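Local coordinates for ribosomal protein s2-related protein (Deinococcus radiodurans, PDB 2JH3) that binds a [4Fe-4S] cluster and, with its chelatase-like fold, probably belongs to the CbiX-type chelatases, perhaps inserting iron into sirohydrochlorin, at residues Q24-A29 / P251-V256; P71-L74 / V79-T82; A125-A130 / Q162-R167; L146-R151 / V193-W198; V176-E181 / P211-L216. All blocks are in the same frame, centred on the assembly; numbering follows the deposited sequence.

Interaction 1 of 5, residues Q24-A29 / P251-V256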
# COMPACT_ATOMS: atom_id res chain seq x y z
N GLN A 24 -12.43 8.09 22.23
CA GLN A 24 -12.12 6.75 22.65
C GLN A 24 -11.93 6.65 24.09
O GLN A 24 -12.34 5.64 24.67
CB GLN A 24 -10.88 6.17 21.99
CG GLN A 24 -10.99 5.98 20.52
CD GLN A 24 -9.65 5.66 19.87
OE1 GLN A 24 -8.58 5.79 20.47
NE2 GLN A 24 -9.70 5.22 18.66
N GLN A 25 -11.35 7.73 24.70
CA GLN A 25 -11.10 7.79 26.15
C GLN A 25 -12.45 7.83 26.90
O GLN A 25 -12.62 7.09 27.86
CB GLN A 25 -10.15 8.98 26.50
CG GLN A 25 -8.61 8.73 26.45
OE1 GLN A 25 -7.81 10.89 27.08
NE2 GLN A 25 -6.82 10.15 25.32
N VAL A 26 -13.39 8.70 26.46
CA VAL A 26 -14.66 8.80 27.12
C VAL A 26 -15.43 7.49 26.98
O VAL A 26 -16.00 7.00 27.96
CB VAL A 26 -15.53 9.98 26.61
CG1 VAL A 26 -16.89 9.97 27.33
CG2 VAL A 26 -14.89 11.27 26.87
N ALA A 27 -15.48 6.96 25.75
CA ALA A 27 -16.23 5.72 25.47
C ALA A 27 -15.77 4.58 26.35
O ALA A 27 -16.56 3.90 26.99
CB ALA A 27 -16.11 5.34 23.99
N GLU A 28 -14.48 4.41 26.41
CA GLU A 28 -13.90 3.37 27.24
C GLU A 28 -14.21 3.59 28.74
O GLU A 28 -14.54 2.65 29.43
CB GLU A 28 -12.39 3.19 26.95
CG GLU A 28 -11.83 1.98 27.79
CD GLU A 28 -10.35 1.67 27.62
OE1 GLU A 28 -9.89 0.70 28.28
OE2 GLU A 28 -9.66 2.37 26.85
N ALA A 29 -14.16 4.83 29.24
CA ALA A 29 -14.46 5.09 30.65
C ALA A 29 -15.91 4.70 31.03
O ALA A 29 -16.17 4.15 32.10
CB ALA A 29 -14.24 6.57 30.96
N PRO A 251 -10.91 13.39 32.88
CA PRO A 251 -11.95 12.37 33.14
C PRO A 251 -13.32 12.96 33.44
O PRO A 251 -14.33 12.28 33.36
CB PRO A 251 -11.44 11.61 34.36
CG PRO A 251 -9.93 12.01 34.48
CD PRO A 251 -9.83 13.36 33.88
N ALA A 252 -13.34 14.24 33.79
CA ALA A 252 -14.59 14.89 34.14
C ALA A 252 -15.52 15.02 32.94
O ALA A 252 -16.71 15.20 33.12
CB ALA A 252 -14.32 16.26 34.74
N VAL A 253 -14.99 14.91 31.72
CA VAL A 253 -15.88 15.05 30.55
C VAL A 253 -16.90 13.92 30.44
O VAL A 253 -17.96 14.14 29.89
CB VAL A 253 -15.13 15.25 29.20
CG1 VAL A 253 -14.47 16.64 29.18
CG2 VAL A 253 -14.05 14.25 29.01
N ALA A 254 -16.59 12.76 31.02
CA ALA A 254 -17.53 11.61 30.95
C ALA A 254 -18.83 11.93 31.65
O ALA A 254 -19.91 11.59 31.17
CB ALA A 254 -16.95 10.36 31.55
N GLU A 255 -18.72 12.63 32.78
CA GLU A 255 -19.93 13.05 33.49
C GLU A 255 -20.75 14.05 32.74
O GLU A 255 -21.98 14.06 32.87
CB GLU A 255 -19.59 13.54 34.93
CG GLU A 255 -19.35 12.33 35.92
CD GLU A 255 -20.61 11.41 36.06
OE1 GLU A 255 -21.75 11.90 36.33
OE2 GLU A 255 -20.48 10.17 35.90
N VAL A 256 -20.12 14.91 31.94
CA VAL A 256 -20.88 15.85 31.13
C VAL A 256 -21.66 15.15 30.00
O VAL A 256 -22.81 15.46 29.73
CB VAL A 256 -19.97 16.97 30.50
CG1 VAL A 256 -20.79 17.96 29.78
CG2 VAL A 256 -19.08 17.67 31.59

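Interaction 2 of 5, residues P71-L74 / V79-T82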
# COMPACT_ATOMS: atom_id res chain seq x y z
N PRO A 71 -22.48 14.28 20.14
CA PRO A 71 -21.26 14.81 19.56
C PRO A 71 -20.18 15.27 20.56
O PRO A 71 -20.37 16.26 21.27
CB PRO A 71 -21.76 16.04 18.74
CG PRO A 71 -23.20 15.83 18.58
CD PRO A 71 -23.60 15.20 19.88
N VAL A 72 -19.03 14.58 20.54
CA VAL A 72 -17.86 14.96 21.34
C VAL A 72 -17.09 16.04 20.55
O VAL A 72 -16.02 15.79 19.98
CB VAL A 72 -16.99 13.70 21.70
CG1 VAL A 72 -15.83 14.07 22.69
CG2 VAL A 72 -17.83 12.69 22.39
N PHE A 73 -17.71 17.21 20.45
CA PHE A 73 -17.19 18.37 19.78
C PHE A 73 -17.35 19.53 20.76
O PHE A 73 -18.37 19.64 21.48
CB PHE A 73 -17.95 18.74 18.50
CG PHE A 73 -17.66 17.81 17.34
CD1 PHE A 73 -16.97 18.26 16.23
CD2 PHE A 73 -18.07 16.48 17.39
CE1 PHE A 73 -16.69 17.40 15.17
CE2 PHE A 73 -17.82 15.63 16.32
CZ PHE A 73 -17.12 16.10 15.22
N LEU A 74 -16.33 20.39 20.78
CA LEU A 74 -16.31 21.52 21.70
C LEU A 74 -16.68 22.76 20.95
O LEU A 74 -16.09 23.81 21.13
CB LEU A 74 -14.96 21.62 22.40
CG LEU A 74 -14.71 20.41 23.30
CD1 LEU A 74 -13.42 20.51 24.06
CD2 LEU A 74 -15.78 20.29 24.33
N VAL A 79 -20.69 22.30 11.74
CA VAL A 79 -20.37 20.89 11.72
C VAL A 79 -21.42 20.12 12.55
O VAL A 79 -21.97 19.16 12.07
CB VAL A 79 -18.96 20.59 12.19
CG1 VAL A 79 -18.75 19.09 12.38
CG2 VAL A 79 -17.93 21.16 11.21
N THR A 80 -21.71 20.57 13.78
CA THR A 80 -22.61 19.79 14.64
C THR A 80 -24.11 19.94 14.26
O THR A 80 -24.92 19.03 14.50
CB THR A 80 -22.40 20.17 16.15
OG1 THR A 80 -22.80 21.54 16.34
CG2 THR A 80 -20.99 19.89 16.59
N GLU A 81 -24.46 21.05 13.64
CA GLU A 81 -25.82 21.41 13.22
C GLU A 81 -26.19 20.97 11.77
O GLU A 81 -27.37 20.68 11.47
CB GLU A 81 -26.00 22.96 13.34
CG GLU A 81 -25.92 23.41 14.85
CD GLU A 81 -26.07 24.93 15.05
OE1 GLU A 81 -26.01 25.39 16.22
OE2 GLU A 81 -26.15 25.63 14.03
N THR A 82 -25.21 20.99 10.88
CA THR A 82 -25.44 20.62 9.48
C THR A 82 -24.72 19.35 9.00
O THR A 82 -25.39 18.42 8.51
CB THR A 82 -25.22 21.86 8.63
OG1 THR A 82 -26.18 22.84 9.08
CG2 THR A 82 -25.36 21.57 7.13

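Interaction 3 of 5, residues A125-A130 / Q162-R167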
# COMPACT_ATOMS: atom_id res chain seq x y z
N ALA A 125 -15.76 20.87 34.25
CA ALA A 125 -14.63 20.14 33.66
C ALA A 125 -13.42 21.09 33.44
O ALA A 125 -12.30 20.72 33.67
CB ALA A 125 -15.07 19.44 32.33
N ILE A 126 -13.69 22.30 32.95
CA ILE A 126 -12.66 23.33 32.78
C ILE A 126 -12.00 23.70 34.13
O ILE A 126 -10.78 23.57 34.25
CB ILE A 126 -13.29 24.61 32.20
CG1 ILE A 126 -13.69 24.41 30.73
CG2 ILE A 126 -12.30 25.84 32.40
CD1 ILE A 126 -14.64 25.50 30.18
N ALA A 127 -12.80 24.08 35.13
CA ALA A 127 -12.31 24.27 36.53
C ALA A 127 -11.51 23.10 37.06
O ALA A 127 -10.42 23.26 37.68
CB ALA A 127 -13.44 24.66 37.47
N ALA A 128 -11.95 21.89 36.79
CA ALA A 128 -11.22 20.77 37.35
C ALA A 128 -9.85 20.62 36.74
O ALA A 128 -8.87 20.38 37.44
CB ALA A 128 -11.99 19.52 37.17
N GLN A 129 -9.78 20.73 35.42
CA GLN A 129 -8.51 20.71 34.70
C GLN A 129 -7.62 21.87 35.21
O GLN A 129 -6.42 21.69 35.39
CB GLN A 129 -8.80 20.81 33.20
CG GLN A 129 -7.64 20.81 32.25
CD GLN A 129 -6.68 19.68 32.47
OE1 GLN A 129 -6.61 18.77 31.68
NE2 GLN A 129 -5.89 19.77 33.53
N ALA A 130 -8.21 23.04 35.43
CA ALA A 130 -7.44 24.20 35.90
C ALA A 130 -6.79 23.86 37.25
O ALA A 130 -5.56 24.01 37.42
CB ALA A 130 -8.35 25.40 36.03
N GLN A 162 -18.25 33.06 31.28
CA GLN A 162 -19.08 33.88 32.20
C GLN A 162 -19.60 33.13 33.44
O GLN A 162 -19.56 33.67 34.54
CB GLN A 162 -20.18 34.60 31.47
CG GLN A 162 -21.07 35.49 32.39
CD GLN A 162 -20.33 36.67 33.08
OE1 GLN A 162 -19.23 37.07 32.69
NE2 GLN A 162 -20.97 37.24 34.09
N ALA A 163 -20.01 31.86 33.30
CA ALA A 163 -20.36 31.09 34.47
C ALA A 163 -19.19 30.91 35.42
O ALA A 163 -19.38 30.75 36.64
CB ALA A 163 -20.87 29.71 34.05
N LEU A 164 -17.98 30.85 34.91
CA LEU A 164 -16.86 30.57 35.79
C LEU A 164 -16.46 31.83 36.55
O LEU A 164 -15.88 31.73 37.66
CB LEU A 164 -15.68 30.00 35.02
CG LEU A 164 -15.80 28.53 34.55
CD1 LEU A 164 -14.87 28.36 33.33
CD2 LEU A 164 -15.49 27.54 35.66
N ARG A 165 -16.74 33.00 35.97
CA ARG A 165 -16.54 34.28 36.65
C ARG A 165 -17.47 34.32 37.87
O ARG A 165 -17.02 34.48 39.01
CB ARG A 165 -16.82 35.46 35.72
CG ARG A 165 -15.75 35.68 34.70
CD ARG A 165 -16.14 36.76 33.72
NE ARG A 165 -15.24 36.73 32.59
CZ ARG A 165 -15.58 36.58 31.31
NH1 ARG A 165 -16.84 36.49 30.94
NH2 ARG A 165 -14.63 36.51 30.37
N GLU A 166 -18.74 34.03 37.63
CA GLU A 166 -19.71 34.04 38.74
C GLU A 166 -19.37 33.04 39.86
O GLU A 166 -19.34 33.41 41.03
CB GLU A 166 -21.10 33.86 38.20
CG GLU A 166 -21.23 34.43 36.80
CD GLU A 166 -22.39 35.36 36.62
OE1 GLU A 166 -22.38 36.38 37.35
OE2 GLU A 166 -23.25 35.09 35.73
N ARG A 167 -19.05 31.80 39.54
CA ARG A 167 -18.50 30.93 40.59
C ARG A 167 -17.38 31.60 41.44
O ARG A 167 -17.33 31.43 42.67
CB ARG A 167 -17.95 29.66 40.00
CG ARG A 167 -18.99 28.76 39.42
CD ARG A 167 -18.47 28.15 38.13
NE ARG A 167 -19.31 27.05 37.70
CZ ARG A 167 -19.02 25.77 37.90
NH1 ARG A 167 -17.88 25.36 38.49
NH2 ARG A 167 -19.91 24.89 37.47

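Interaction 4 of 5, residues L146-R151 / V193-W198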
# COMPACT_ATOMS: atom_id res chain seq x y z
N LEU A 146 -7.21 31.28 32.02
CA LEU A 146 -7.25 31.61 30.60
C LEU A 146 -7.78 30.39 29.83
O LEU A 146 -7.30 29.30 30.00
CB LEU A 146 -5.82 31.92 30.12
CG LEU A 146 -5.25 33.34 30.13
CD1 LEU A 146 -5.99 34.30 30.95
CD2 LEU A 146 -3.77 33.27 30.50
N LEU A 147 -8.71 30.65 28.91
CA LEU A 147 -9.37 29.60 28.12
C LEU A 147 -8.99 29.81 26.65
O LEU A 147 -9.35 30.82 26.07
CB LEU A 147 -10.90 29.69 28.27
CG LEU A 147 -11.41 29.62 29.73
CD1 LEU A 147 -12.90 29.75 29.80
CD2 LEU A 147 -10.95 28.38 30.40
N LEU A 148 -8.28 28.84 26.07
CA LEU A 148 -7.87 28.92 24.67
C LEU A 148 -8.93 28.36 23.67
O LEU A 148 -9.29 27.23 23.76
CB LEU A 148 -6.58 28.14 24.52
CG LEU A 148 -5.90 28.16 23.17
CD1 LEU A 148 -5.42 29.58 22.80
CD2 LEU A 148 -4.78 27.18 23.20
N ALA A 149 -9.47 29.20 22.80
CA ALA A 149 -10.27 28.76 21.64
C ALA A 149 -9.48 28.61 20.35
O ALA A 149 -8.54 29.38 20.08
CB ALA A 149 -11.37 29.69 21.40
N ALA A 150 -9.92 27.67 19.51
CA ALA A 150 -9.24 27.35 18.26
C ALA A 150 -9.37 28.45 17.24
O ALA A 150 -8.43 28.75 16.49
CB ALA A 150 -9.81 26.04 17.67
N ARG A 151 -10.59 28.95 17.16
CA ARG A 151 -11.06 29.96 16.22
C ARG A 151 -11.91 30.96 17.03
O ARG A 151 -12.42 30.65 18.09
CB ARG A 151 -11.96 29.36 15.12
CZ ARG A 151 -12.58 26.39 11.52
NH2 ARG A 151 -12.38 25.17 11.05
N VAL A 193 -8.34 38.17 22.60
CA VAL A 193 -7.02 38.60 22.23
C VAL A 193 -6.32 37.33 21.85
O VAL A 193 -6.70 36.27 22.31
CB VAL A 193 -6.39 39.39 23.37
CG1 VAL A 193 -7.47 40.29 24.00
CG2 VAL A 193 -5.81 38.51 24.41
N PRO A 194 -5.33 37.43 20.95
CA PRO A 194 -4.60 36.19 20.67
C PRO A 194 -3.87 35.77 21.92
O PRO A 194 -3.66 36.57 22.83
CB PRO A 194 -3.61 36.59 19.58
CG PRO A 194 -4.11 37.93 19.06
CD PRO A 194 -4.82 38.58 20.19
N LEU A 195 -3.56 34.49 21.98
CA LEU A 195 -2.73 33.96 23.07
C LEU A 195 -1.36 34.65 23.17
O LEU A 195 -0.80 34.74 24.26
CB LEU A 195 -2.54 32.46 22.81
CG LEU A 195 -1.64 31.69 23.75
CD1 LEU A 195 -2.14 31.71 25.16
CD2 LEU A 195 -1.47 30.24 23.28
N SER A 196 -0.81 35.11 22.04
CA SER A 196 0.47 35.84 22.00
C SER A 196 0.39 37.21 22.72
O SER A 196 1.39 37.82 23.00
CB SER A 196 0.95 35.96 20.56
OG SER A 196 0.10 36.83 19.87
N GLU A 197 -0.82 37.63 23.10
CA GLU A 197 -1.04 38.81 23.87
C GLU A 197 -1.64 38.50 25.27
O GLU A 197 -2.21 39.38 25.93
CB GLU A 197 -2.02 39.68 23.09
CG GLU A 197 -1.54 40.15 21.73
CD GLU A 197 -0.50 41.25 21.84
OE1 GLU A 197 0.43 41.30 20.99
OE2 GLU A 197 -0.60 42.06 22.80
N TRP A 198 -1.51 37.28 25.75
CA TRP A 198 -2.28 36.88 26.97
C TRP A 198 -2.04 37.73 28.23
O TRP A 198 -2.98 37.94 28.99
CB TRP A 198 -2.09 35.38 27.30
CG TRP A 198 -0.75 34.96 27.84
CD1 TRP A 198 0.27 34.36 27.13
CD2 TRP A 198 -0.30 35.02 29.20
NE1 TRP A 198 1.34 34.10 27.95
CE2 TRP A 198 1.03 34.49 29.22
CE3 TRP A 198 -0.83 35.55 30.38
CZ2 TRP A 198 1.81 34.47 30.40
CZ3 TRP A 198 -0.06 35.52 31.52
CH2 TRP A 198 1.25 35.00 31.53

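Interaction 5 of 5, residues V176-E181 / P211-L216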
# COMPACT_ATOMS: atom_id res chain seq x y z
N VAL A 176 -8.78 33.47 25.11
CA VAL A 176 -7.73 33.87 24.17
C VAL A 176 -7.73 32.89 22.98
O VAL A 176 -8.19 31.77 23.11
CB VAL A 176 -6.33 33.93 24.83
CG1 VAL A 176 -6.29 35.00 25.87
CG2 VAL A 176 -5.99 32.67 25.46
N LEU A 177 -7.14 33.30 21.85
CA LEU A 177 -7.25 32.57 20.61
C LEU A 177 -5.96 31.93 20.17
O LEU A 177 -4.87 32.54 20.26
CB LEU A 177 -7.68 33.51 19.49
CG LEU A 177 -9.05 34.14 19.49
CD1 LEU A 177 -9.31 34.59 18.08
CD2 LEU A 177 -10.15 33.16 19.94
N GLU A 178 -6.08 30.72 19.62
CA GLU A 178 -4.98 30.08 18.92
C GLU A 178 -4.43 31.04 17.84
O GLU A 178 -5.16 31.86 17.29
CB GLU A 178 -5.44 28.79 18.29
CG GLU A 178 -5.33 27.57 19.19
CD GLU A 178 -5.57 26.25 18.45
OE1 GLU A 178 -6.42 26.21 17.54
OE2 GLU A 178 -4.89 25.26 18.79
N SER A 179 -3.13 30.97 17.55
CA SER A 179 -2.59 31.83 16.50
C SER A 179 -3.18 31.52 15.08
O SER A 179 -3.34 30.33 14.71
CB SER A 179 -1.07 31.72 16.49
OG SER A 179 -0.71 30.36 16.33
N ARG A 180 -3.52 32.56 14.31
CA ARG A 180 -3.91 32.41 12.88
C ARG A 180 -2.81 31.70 12.05
O ARG A 180 -1.64 31.57 12.48
CB ARG A 180 -4.27 33.76 12.26
N GLU A 181 -3.19 31.20 10.87
CA GLU A 181 -2.27 30.43 9.98
C GLU A 181 -2.63 30.65 8.51
O GLU A 181 -3.44 31.54 8.16
CB GLU A 181 -2.29 28.93 10.33
N PRO A 211 -6.76 24.92 27.41
CA PRO A 211 -7.24 24.72 26.07
C PRO A 211 -8.62 24.06 25.99
O PRO A 211 -8.81 22.91 26.49
CB PRO A 211 -6.17 23.82 25.44
CG PRO A 211 -4.95 24.01 26.33
CD PRO A 211 -5.56 24.10 27.67
N PHE A 212 -9.58 24.80 25.44
CA PHE A 212 -10.98 24.28 25.22
C PHE A 212 -11.00 23.48 23.91
O PHE A 212 -11.60 23.89 22.95
CB PHE A 212 -11.98 25.41 25.14
CG PHE A 212 -13.41 24.96 25.19
CD1 PHE A 212 -13.92 24.39 26.35
CD2 PHE A 212 -14.30 25.23 24.14
CE1 PHE A 212 -15.27 24.02 26.46
CE2 PHE A 212 -15.63 24.86 24.26
CZ PHE A 212 -16.10 24.26 25.43
N LEU A 213 -10.26 22.38 23.91
CA LEU A 213 -10.01 21.53 22.75
C LEU A 213 -10.22 20.07 23.15
O LEU A 213 -9.92 19.67 24.29
CB LEU A 213 -8.51 21.68 22.35
CG LEU A 213 -8.01 22.75 21.41
CD1 LEU A 213 -9.01 23.74 20.98
CD2 LEU A 213 -6.76 23.39 21.99
N THR A 214 -10.67 19.24 22.20
CA THR A 214 -10.70 17.80 22.47
C THR A 214 -9.30 17.27 22.56
O THR A 214 -9.02 16.37 23.36
CB THR A 214 -11.44 16.99 21.37
OG1 THR A 214 -10.91 17.34 20.10
CG2 THR A 214 -12.93 17.27 21.41
N HIS A 215 -8.43 17.80 21.71
CA HIS A 215 -7.04 17.32 21.63
C HIS A 215 -6.16 18.44 21.16
O HIS A 215 -6.62 19.51 20.76
CB HIS A 215 -6.90 16.15 20.64
CG HIS A 215 -7.38 16.51 19.28
ND1 HIS A 215 -8.72 16.77 19.01
CD2 HIS A 215 -6.71 16.75 18.14
CE1 HIS A 215 -8.84 17.11 17.74
NE2 HIS A 215 -7.64 17.12 17.19
N LEU A 216 -4.86 18.14 21.18
CA LEU A 216 -3.87 19.06 20.67
C LEU A 216 -2.85 18.30 19.83
O LEU A 216 -2.01 17.57 20.37
CB LEU A 216 -3.20 19.80 21.85
CG LEU A 216 -2.51 21.12 21.51
CD1 LEU A 216 -3.48 22.12 20.95
CD2 LEU A 216 -1.87 21.66 22.76

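Interaction 1 of 5, residues Q24-A29 / P251-V256
Val-26 makes every close contact from the first helix, and its two methyls divide the task. CG2 meets a single methyl of the other helix, lying 3.8 Å from Val-253 CG2, with the two valine side chains crossing at about a right angle. CG1 instead settles against the backbone of its neighbour, 4.0 Å from Ala-254 CA. The methyl of Ala-254 is directed at the first helix and comes within 4.2 Å of the same Val-26 CG1. The torsion of Val-26 explains the split: with CG1 anti to the backbone N (chi1 177°) and CG2 anti to the carbonyl carbon, the fork sends CG1 to Ala-254 and CG2 to Val-253. Because Ala-254 has so short a side chain, the backbones come close, and Val-26 CA and Ala-254 CA are 5.5 Å apart. All three touching residues are buried, yet the surface shared is a modest 130 Å².

A second shell surrounds the two helices. Ala-27 packs against Val-44 and Glu-46 of strand 43-48, while Val-253 and Val-256 rest on Met-122 of helix 122-133. Glu-255 makes a salt bridge with Arg-33, further along the first helix. Helix 253-262, from the second CbiX-like part of the chain, packs on a helix of the first, an exchange between lobes consistent with the two-lobed chelatase fold.

Interaction 2 of 5, residues P71-L74 / V79-T82
Phe-73 and Thr-80 supply the main apolar touch. The Thr-80 methyl, CG2, lies 3.8 Å from Phe-73 CB and 4.0 Å from Phe-73 CG, so it sits at the root of the aromatic side chain, and the side chains run past each other in opposite directions. Further out on the ring, Phe-73 CE1 is 3.9 Å from Val-79 CG1, which meets the ring obliquely, the two side chains crossing at about a right angle. Pro-71 adds a looser touch through its CB to the same threonine methyl. Leu-84, one turn beyond Thr-80 in the helix, packs against Pro-71, Phe-73 and Val-79.

A polar contact sets the threonine's rotation. Its OG1 is hydrogen-bonded to Gly-77 N, just ahead of the helix, with chi1 at 65°; this leaves CG2 opposite the carbonyl carbon and facing the phenylalanine.

Val-72 is the centre of an inverse gamma turn, with a weak bond from Phe-73 N to Pro-71 O of 2.9 Å, and this bend carries the chain out of strand 66-71. The loop leaving a strand, packed on the first turn of the helix that follows, is the beta-alpha junction of an alpha/beta lobe, here of the chelatase type.

Interaction 3 of 5, residues A125-A130 / Q162-R167
Ile-126, Ala-127 and Leu-164 form a buried helix-to-helix contact on one face of the second lobe's parallel sheet, an alpha/beta fold in which helices 122-133 and 155-167 lie beside each other. Both Ile-126 and Leu-164 also rest on Leu-145 of strand 144-149, which shows that the helices pack on the same side of that strand.

Leu-164 is the projecting residue and uses both of its methyls. CD1 comes to 3.7 Å from Ile-126 CG2, and CD2 to 4.0 Å from Ala-127 CB. Ile-126 offers CG2 because this branch lies opposite its backbone N (chi1 -71° places CG1 opposite the carbonyl carbon instead). The other branch of Leu-164 rests on the methyl of Ala-127, and the backbones stay moderately close, with Ala-127 CA and Leu-164 CA 7.8 Å apart.

Charged groups flank this apolar centre: Arg-167 forms a salt bridge with Asp-124, one residue ahead of the first segment. Arg-165, away from the contact, is tied to its own helix and to Val-173 O. Its NH1 donates to Gln-162 OE1 over 3.0 Å, nearly straight at 164°, with the acceptor in the guanidinium plane and the donor in the amide's carbonyl plane.

Interaction 4 of 5, residues L146-R151 / V193-W198
Leu-146 buries more surface here than any other residue, and it does so against Trp-198. Its CD2 stands 3.7 Å from Trp-198 CE3 and 4.1 Å from Trp-198 CD2, so a single methyl lies beside the benzo half of the indole, which it meets obliquely. The two side chains cross at about a right angle. The leucine's torsions, chi1 -92° and chi2 16°, lie off the usual staggered positions, so the exact placing of its methyls is less certain. Trp-198 CB also comes near Leu-146 CD2.

The second pair joins Leu-195 to Leu-148, again at about a right angle. Here Leu-148 CD1 is the touching atom, 4.0 Å from Leu-195 CD2 and 4.1 Å from Leu-195 CB. The parallel sheet of this alpha/beta lobe runs 193-194, 172-177, 144-149, so the contact spans the intervening strand on one face, where Val-176 touches Leu-195 and Leu-148.

A short 3-10 segment presents both partners: Trp-198 N bonds to Leu-195 O at 3.0 Å, which puts Leu-195 and Trp-198 one turn apart and lets both address the strand. Helix 218-234 packs on the tryptophan through Leu-228 and Ala-231, and its Arg-234 forms a salt bridge with Glu-197.

Interaction 5 of 5, residues V176-E181 / P211-L216
Glu-178 reaches across to Leu-213 and Leu-216 with a single carboxylate oxygen. OE2 is 4.1 Å from Leu-216 CD1 and 4.2 Å from Leu-213 CD2, so two methyls from different leucines approach the same atom. The touch is van der Waals in kind, and small, burying 76 Å² in all.

The conformation of the glutamate decides the reach. Its CG lies opposite the carbonyl carbon (chi1 -89°) and the chain is extended beyond it, which carries the carboxylate well clear of the backbone. Leu-213 points at it from the opposite direction; its chi2 of 6° lies far from the staggered positions, and it is CD2 that reaches OE2. Leu-216 has a different shape: CG is opposite the backbone N, and although its first bond does not aim at 176-181, CD1 ends close to the carboxylate while the two side chains slide past each other in opposite directions. Ala-220 and Leu-148 also touch the side chain of Glu-178.

The backbone around Leu-213 is bent by an inverse gamma turn centred on Phe-212, closed by a weak bond from Leu-213 N to Pro-211 O of 3.0 Å. Beyond it, Thr-214 packs on Ala-22 and His-215 on Glu-18 and Ser-19, in helix 18-35 of the first lobe. The contact therefore bridges the exits of strands 172-177 and 207-211, across strand 144-149 between them: it belongs to the loops at the C-terminal edge of a parallel alpha/beta sheet, here where the two chelatase-like halves meet.

How the interactions relate
Interactions 4 and 5 share the second lobe's sheet, with centres about 7 Å apart, and are joined by probable backbone hydrogen bonds, among them Ala-149 O to Glu-178 N at 2.8 Å. Interaction 3 covers the other face of strand 144-149: Ile-126 CG2 is 3.5 Å from Leu-147 CD2. The halves meet at several points. Interaction 1 reaches interaction 3 where Ala-252 CB lies 4.0 Å from Ala-125 CA, and interaction 2 meets interaction 5 through Leu-74, whose CD1 packs on Leu-213 and Thr-214. Both strand-end loops turn through an inverse gamma turn, a likeness between the two CbiX-like lobes. All five contacts lie away from the cysteines that bind the iron-sulfur cluster.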